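ORF73 (Murid herpesvirus 4, PDB 2YQ1) is a latency-associated nuclear antigen (LANA) whose C-terminal domain, the part in this structure, self-associates and probably binds viral DNA. Local coordinates at residues K71-T76 and S98-K103; P77-P82 and T93-S98. One frame throughout, in Å; residues are numbered along the deposited sequence.

Contact 1. Residues K71-T76 and S98-K103; sequences KHVLST and SFVEDK
Leu74 and Phe99 form an antiparallel hydrogen-bonded pair that joins strand 74-80, outermost in this chain's sheet, to strand 94-100 in the LANA DNA-binding domain. Two backbone bonds hold the pair. Leu74 N donates to Phe99 O at 3.1 Å, in the carbonyl plane and on a lone pair. Phe99 N reaches Leu74 O at 2.7 Å, tilted 27° from that carbonyl plane. Past the paired strands a water takes over. It donates to His72 O and accepts from Glu101 N.

Ser75 and Ser98 are the next pair, non-hydrogen-bonded in the backbone. Their side chains bridge it instead: Ser98 OG donates to Ser75 OG at 2.8 Å, and Ser75 OG also bonds Ile68 O. The apolar contacts lie on both faces. Val73 CG2, anti to its backbone N, runs beside Val100 CG1 at 3.8 Å, on the side covered by helix 103-120. On the other face the Phe99 ring meets Phe135 edge-to-face, and Pro82 of the second subunit packs on Leu74 and Phe99. Thr76 crosses the Phe99 side chain at about a right angle, its CG2 at the ring edge, 3.4 Å from Phe99 CE2.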
loop_
_atom_site.group_PDB
_atom_site.type_symbol
_atom_site.label_atom_id
_atom_site.label_comp_id
_atom_site.label_asym_id
_atom_site.label_seq_id
_atom_site.Cartn_x
_atom_site.Cartn_y
_atom_site.Cartn_z
ATOM N N LYS C 71 -2.579 -2.594 18.966
ATOM C CA LYS C 71 -3.794 -1.802 18.847
ATOM C C LYS C 71 -3.494 -0.453 18.225
ATOM O O LYS C 71 -4.389 0.235 17.756
ATOM C CB LYS C 71 -4.437 -1.591 20.216
ATOM C CG LYS C 71 -4.943 -2.844 20.895
ATOM C CD LYS C 71 -5.429 -2.490 22.282
ATOM C CE LYS C 71 -6.141 -3.639 22.963
ATOM N NZ LYS C 71 -6.515 -3.255 24.356
ATOM N N HIS C 72 -2.219 -0.087 18.218
ATOM C CA HIS C 72 -1.801 1.249 17.818
ATOM C C HIS C 72 -1.062 1.247 16.486
ATOM O O HIS C 72 -0.841 2.296 15.881
ATOM C CB HIS C 72 -0.934 1.855 18.919
ATOM C CG HIS C 72 -1.451 1.560 20.293
ATOM N ND1 HIS C 72 -2.511 2.241 20.852
ATOM C CD2 HIS C 72 -1.090 0.619 21.197
ATOM C CE1 HIS C 72 -2.762 1.749 22.052
ATOM N NE2 HIS C 72 -1.914 0.763 22.286
ATOM N N VAL C 73 -0.664 0.062 16.042
ATOM C CA VAL C 73 -0.065 -0.082 14.722
ATOM C C VAL C 73 -0.554 -1.336 14.002
ATOM O O VAL C 73 -0.427 -2.452 14.501
ATOM C CB VAL C 73 1.485 -0.004 14.748
ATOM C CG1 VAL C 73 2.076 -1.022 15.709
ATOM C CG2 VAL C 73 2.038 -0.189 13.343
ATOM N N LEU C 74 -1.151 -1.129 12.834
ATOM C CA LEU C 74 -1.728 -2.219 12.066
ATOM C C LEU C 74 -0.981 -2.386 10.749
ATOM O O LEU C 74 -0.843 -1.434 9.977
ATOM C CB LEU C 74 -3.206 -1.945 11.804
ATOM C CG LEU C 74 -4.032 -1.476 13.000
ATOM C CD1 LEU C 74 -5.461 -1.178 12.576
ATOM C CD2 LEU C 74 -3.993 -2.508 14.107
ATOM N N SER C 75 -0.511 -3.600 10.490
ATOM C CA SER C 75 0.255 -3.865 9.278
ATOM C C SER C 75 -0.470 -4.761 8.282
ATOM O O SER C 75 -1.040 -5.789 8.649
ATOM C CB SER C 75 1.628 -4.448 9.620
ATOM O OG SER C 75 2.421 -3.500 10.312
ATOM N N THR C 76 -0.448 -4.349 7.019
ATOM C CA THR C 76 -0.948 -5.172 5.929
ATOM C C THR C 76 -0.085 -6.417 5.787
ATOM O O THR C 76 1.062 -6.435 6.240
ATOM C CB THR C 76 -0.899 -4.409 4.586
ATOM O OG1 THR C 76 0.463 -4.174 4.220
ATOM C CG2 THR C 76 -1.625 -3.078 4.680
ATOM N N SER C 98 2.443 -0.208 7.451
ATOM C CA SER C 98 2.175 -0.202 8.878
ATOM C C SER C 98 1.464 1.093 9.223
ATOM O O SER C 98 2.092 2.148 9.289
ATOM C CB SER C 98 3.475 -0.306 9.666
ATOM O OG SER C 98 4.169 -1.497 9.350
ATOM N N PHE C 99 0.160 1.004 9.466
ATOM C CA PHE C 99 -0.654 2.181 9.734
ATOM C C PHE C 99 -0.552 2.630 11.189
ATOM O O PHE C 99 -0.540 1.809 12.111
ATOM C CB PHE C 99 -2.118 1.912 9.377
ATOM C CG PHE C 99 -2.330 1.514 7.943
ATOM C CD1 PHE C 99 -2.451 2.477 6.953
ATOM C CD2 PHE C 99 -2.399 0.178 7.583
ATOM C CE1 PHE C 99 -2.643 2.113 5.626
ATOM C CE2 PHE C 99 -2.589 -0.192 6.265
ATOM C CZ PHE C 99 -2.709 0.777 5.283
ATOM N N VAL C 100 -0.462 3.941 11.382
ATOM C CA VAL C 100 -0.392 4.531 12.714
ATOM C C VAL C 100 -1.248 5.790 12.750
ATOM O O VAL C 100 -1.779 6.217 11.728
ATOM C CB VAL C 100 1.059 4.902 13.097
ATOM C CG1 VAL C 100 1.915 3.648 13.283
ATOM C CG2 VAL C 100 1.660 5.836 12.053
ATOM N N GLU C 101 -1.362 6.387 13.930
ATOM C CA GLU C 101 -2.257 7.521 14.139
ATOM C C GLU C 101 -1.869 8.793 13.383
ATOM O O GLU C 101 -2.687 9.381 12.675
ATOM C CB GLU C 101 -2.384 7.822 15.635
ATOM C CG GLU C 101 -3.337 8.942 15.981
ATOM C CD GLU C 101 -3.491 9.118 17.478
ATOM O OE1 GLU C 101 -2.919 8.301 18.230
ATOM O OE2 GLU C 101 -4.169 10.078 17.902
ATOM N N ASP C 102 -0.615 9.204 13.534
ATOM C CA ASP C 102 -0.128 10.446 12.946
ATOM C C ASP C 102 1.321 10.332 12.466
ATOM O O ASP C 102 1.950 9.286 12.622
ATOM C CB ASP C 102 -0.304 11.611 13.928
ATOM C CG ASP C 102 0.268 11.307 15.304
ATOM O OD1 ASP C 102 1.421 10.836 15.384
ATOM O OD2 ASP C 102 -0.437 11.543 16.309
ATOM N N LYS C 103 1.838 11.409 11.877
ATOM C CA LYS C 103 3.190 11.412 11.318
ATOM C C LYS C 103 4.213 11.202 12.433
ATOM O O LYS C 103 5.271 10.608 12.220
ATOM C CB LYS C 103 3.484 12.707 10.548
ATOM C CG LYS C 103 3.586 13.956 11.409
ATOM C CD LYS C 103 3.941 15.174 10.576
ATOM C CE LYS C 103 3.545 16.459 11.286
ATOM N NZ LYS C 103 2.079 16.547 11.513
HETATM O O HOH W 1 -0.490 5.151 16.272
#

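Contact 2. Residues P77-P82 and T93-S98; sequences PVSCLP and TYYLLS
Tyr95 packs against three consecutive residues of 77-82, and this is the tight part of the contact. Its CG sits between the backbone N and the carbonyl carbon (chi1 86°), which sends the ring out on the Ser79 side of the sheet, alongside residues 79-81. The ring edge meets the backbone of Cys80, with Cys80 O 3.5 Å from Tyr95 CE1. Ser79 CB comes to the same CE1 at an oblique angle. Leu81 CD2 lies 3.7 Å from Tyr95 CD1, also obliquely. The other Leu81 branch, CD1, touches Thr93 CG2.

The backbones beneath form an antiparallel ladder between strand 74-80 and strand 94-100 of the LANA-type DNA-binding domain. Ser79 and Tyr95 are its hydrogen-bonded pair. Ser79 N lies almost in line with the Tyr95 carbonyl bond, the C=O...N angle being 170°. The return bond, Tyr95 N to Ser79 O at 2.9 Å, comes from above the carbonyl plane and misses the lone pair. Leu81 N to Thr93 O adds a third bond at 2.7 Å.

The face with Val78, Cys80 and Tyr94 is more loosely joined. Val78 CG1 is 3.9 Å from Tyr94 CB, and Cys80 CB is 4.0 Å from Tyr94 CD2. Val78 CG2 and Leu96 CD2 barely touch. Helix 60-67 packs on Val78, Tyr94 and Leu96 here.

Waters sit at the margins. One molecule accepts from Thr93 N and donates to Leu81 O where the strands part. Another, on the Tyr95 side, links Ser79 OG to Tyr95 OH, with a long 3.2 Å bond from the water to Tyr95 OH. That phenol also hydrogen-bonds Tyr95 OH of the second subunit.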
loop_
_atom_site.group_PDB
_atom_site.type_symbol
_atom_site.label_atom_id
_atom_site.label_comp_id
_atom_site.label_asym_id
_atom_site.label_seq_id
_atom_site.Cartn_x
_atom_site.Cartn_y
_atom_site.Cartn_z
ATOM N N PRO C 77 -0.625 -7.463 5.146
ATOM C CA PRO C 77 0.278 -8.543 4.750
ATOM C C PRO C 77 1.223 -8.054 3.660
ATOM O O PRO C 77 1.056 -6.951 3.128
ATOM C CB PRO C 77 -0.671 -9.603 4.184
ATOM C CG PRO C 77 -1.892 -8.860 3.792
ATOM C CD PRO C 77 -2.024 -7.745 4.785
ATOM N N VAL C 78 2.197 -8.881 3.309
ATOM C CA VAL C 78 3.182 -8.487 2.319
ATOM C C VAL C 78 2.619 -8.580 0.910
ATOM O O VAL C 78 2.073 -9.604 0.514
ATOM C CB VAL C 78 4.465 -9.330 2.411
ATOM C CG1 VAL C 78 5.553 -8.710 1.554
ATOM C CG2 VAL C 78 4.928 -9.447 3.855
ATOM N N SER C 79 2.751 -7.494 0.162
ATOM C CA SER C 79 2.436 -7.509 -1.251
ATOM C C SER C 79 3.685 -7.080 -2.008
ATOM O O SER C 79 4.788 -7.090 -1.467
ATOM C CB SER C 79 1.267 -6.571 -1.557
ATOM O OG SER C 79 0.712 -6.823 -2.839
ATOM N N CYS C 80 3.513 -6.687 -3.257
ATOM C CA CYS C 80 4.652 -6.286 -4.056
ATOM C C CYS C 80 4.338 -5.013 -4.826
ATOM O O CYS C 80 3.181 -4.741 -5.153
ATOM C CB CYS C 80 5.043 -7.410 -5.011
ATOM S SG CYS C 80 3.834 -7.731 -6.290
ATOM N N LEU C 81 5.375 -4.226 -5.089
ATOM C CA LEU C 81 5.229 -2.996 -5.855
ATOM C C LEU C 81 5.114 -3.328 -7.340
ATOM O O LEU C 81 5.562 -4.386 -7.777
ATOM C CB LEU C 81 6.421 -2.071 -5.594
ATOM C CG LEU C 81 6.477 -1.472 -4.188
ATOM C CD1 LEU C 81 7.775 -0.709 -3.967
ATOM C CD2 LEU C 81 5.271 -0.575 -3.948
ATOM N N PRO C 82 4.488 -2.432 -8.118
ATOM C CA PRO C 82 4.371 -2.669 -9.562
ATOM C C PRO C 82 5.703 -2.489 -10.280
ATOM O O PRO C 82 6.587 -1.787 -9.793
ATOM C CB PRO C 82 3.384 -1.586 -10.011
ATOM C CG PRO C 82 3.521 -0.509 -8.987
ATOM C CD PRO C 82 3.785 -1.211 -7.693
ATOM N N THR C 93 10.077 -5.638 -5.988
ATOM C CA THR C 93 10.225 -5.078 -4.657
ATOM C C THR C 93 8.955 -5.372 -3.868
ATOM O O THR C 93 7.846 -5.081 -4.319
ATOM C CB THR C 93 10.478 -3.558 -4.712
ATOM O OG1 THR C 93 11.656 -3.300 -5.488
ATOM C CG2 THR C 93 10.675 -2.993 -3.313
ATOM N N TYR C 94 9.121 -5.979 -2.700
ATOM C CA TYR C 94 7.984 -6.315 -1.859
ATOM C C TYR C 94 7.756 -5.202 -0.845
ATOM O O TYR C 94 8.670 -4.436 -0.545
ATOM C CB TYR C 94 8.206 -7.670 -1.178
ATOM C CG TYR C 94 8.424 -8.791 -2.172
ATOM C CD1 TYR C 94 9.688 -9.048 -2.692
ATOM C CD2 TYR C 94 7.363 -9.575 -2.611
ATOM C CE1 TYR C 94 9.890 -10.059 -3.611
ATOM C CE2 TYR C 94 7.556 -10.592 -3.529
ATOM C CZ TYR C 94 8.820 -10.830 -4.026
ATOM O OH TYR C 94 9.018 -11.840 -4.942
ATOM N N TYR C 95 6.543 -5.104 -0.317
ATOM C CA TYR C 95 6.241 -4.032 0.625
ATOM C C TYR C 95 5.088 -4.399 1.547
ATOM O O TYR C 95 4.290 -5.291 1.249
ATOM C CB TYR C 95 5.905 -2.728 -0.112
ATOM C CG TYR C 95 4.449 -2.646 -0.506
ATOM C CD1 TYR C 95 3.994 -3.240 -1.674
ATOM C CD2 TYR C 95 3.525 -1.976 0.294
ATOM C CE1 TYR C 95 2.662 -3.180 -2.033
ATOM C CE2 TYR C 95 2.192 -1.915 -0.059
ATOM C CZ TYR C 95 1.769 -2.515 -1.225
ATOM O OH TYR C 95 0.443 -2.454 -1.583
ATOM N N LEU C 96 4.993 -3.677 2.656
ATOM C CA LEU C 96 3.788 -3.691 3.468
ATOM C C LEU C 96 3.549 -2.295 4.021
ATOM O O LEU C 96 4.441 -1.447 3.984
ATOM C CB LEU C 96 3.877 -4.738 4.589
ATOM C CG LEU C 96 4.995 -4.697 5.636
ATOM C CD1 LEU C 96 4.774 -3.637 6.714
ATOM C CD2 LEU C 96 5.136 -6.071 6.279
ATOM N N LEU C 97 2.345 -2.058 4.530
ATOM C CA LEU C 97 2.027 -0.779 5.141
ATOM C C LEU C 97 1.760 -0.987 6.622
ATOM O O LEU C 97 0.964 -1.842 7.005
ATOM C CB LEU C 97 0.792 -0.168 4.479
ATOM C CG LEU C 97 0.967 0.136 2.992
ATOM C CD1 LEU C 97 -0.349 0.548 2.358
ATOM C CD2 LEU C 97 2.008 1.225 2.829
ATOM N N SER C 98 2.443 -0.208 7.451
ATOM C CA SER C 98 2.175 -0.202 8.878
ATOM C C SER C 98 1.464 1.093 9.223
ATOM O O SER C 98 2.092 2.148 9.289
ATOM C CB SER C 98 3.475 -0.306 9.666
ATOM O OG SER C 98 4.169 -1.497 9.350
HETATM O O HOH W 2 -0.813 -4.814 -3.257
HETATM O O HOH W 3 8.308 -4.452 -7.628
#

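How the contacts relate
From the N terminus, the chain runs through helix 20-32, strand 49-55 and helix 60-67 before entering strand 74-80. Residues 71-76 supply the first half of contact 1. Residues 77-82 follow directly and begin contact 2. The chain then loops out and returns at 93-98, where contact 2 closes a loop of ten residues. Continuing along strand 94-100, it reaches 98-103 and closes the wider loop of contact 1, which encloses the smaller one. The two contacts share Ser98. Between them, Thr76 OG1 probably hydrogen-bonds Leu97 N. Strand 94-100 also pairs with strand 49-55, and both contacts touch the second subunit.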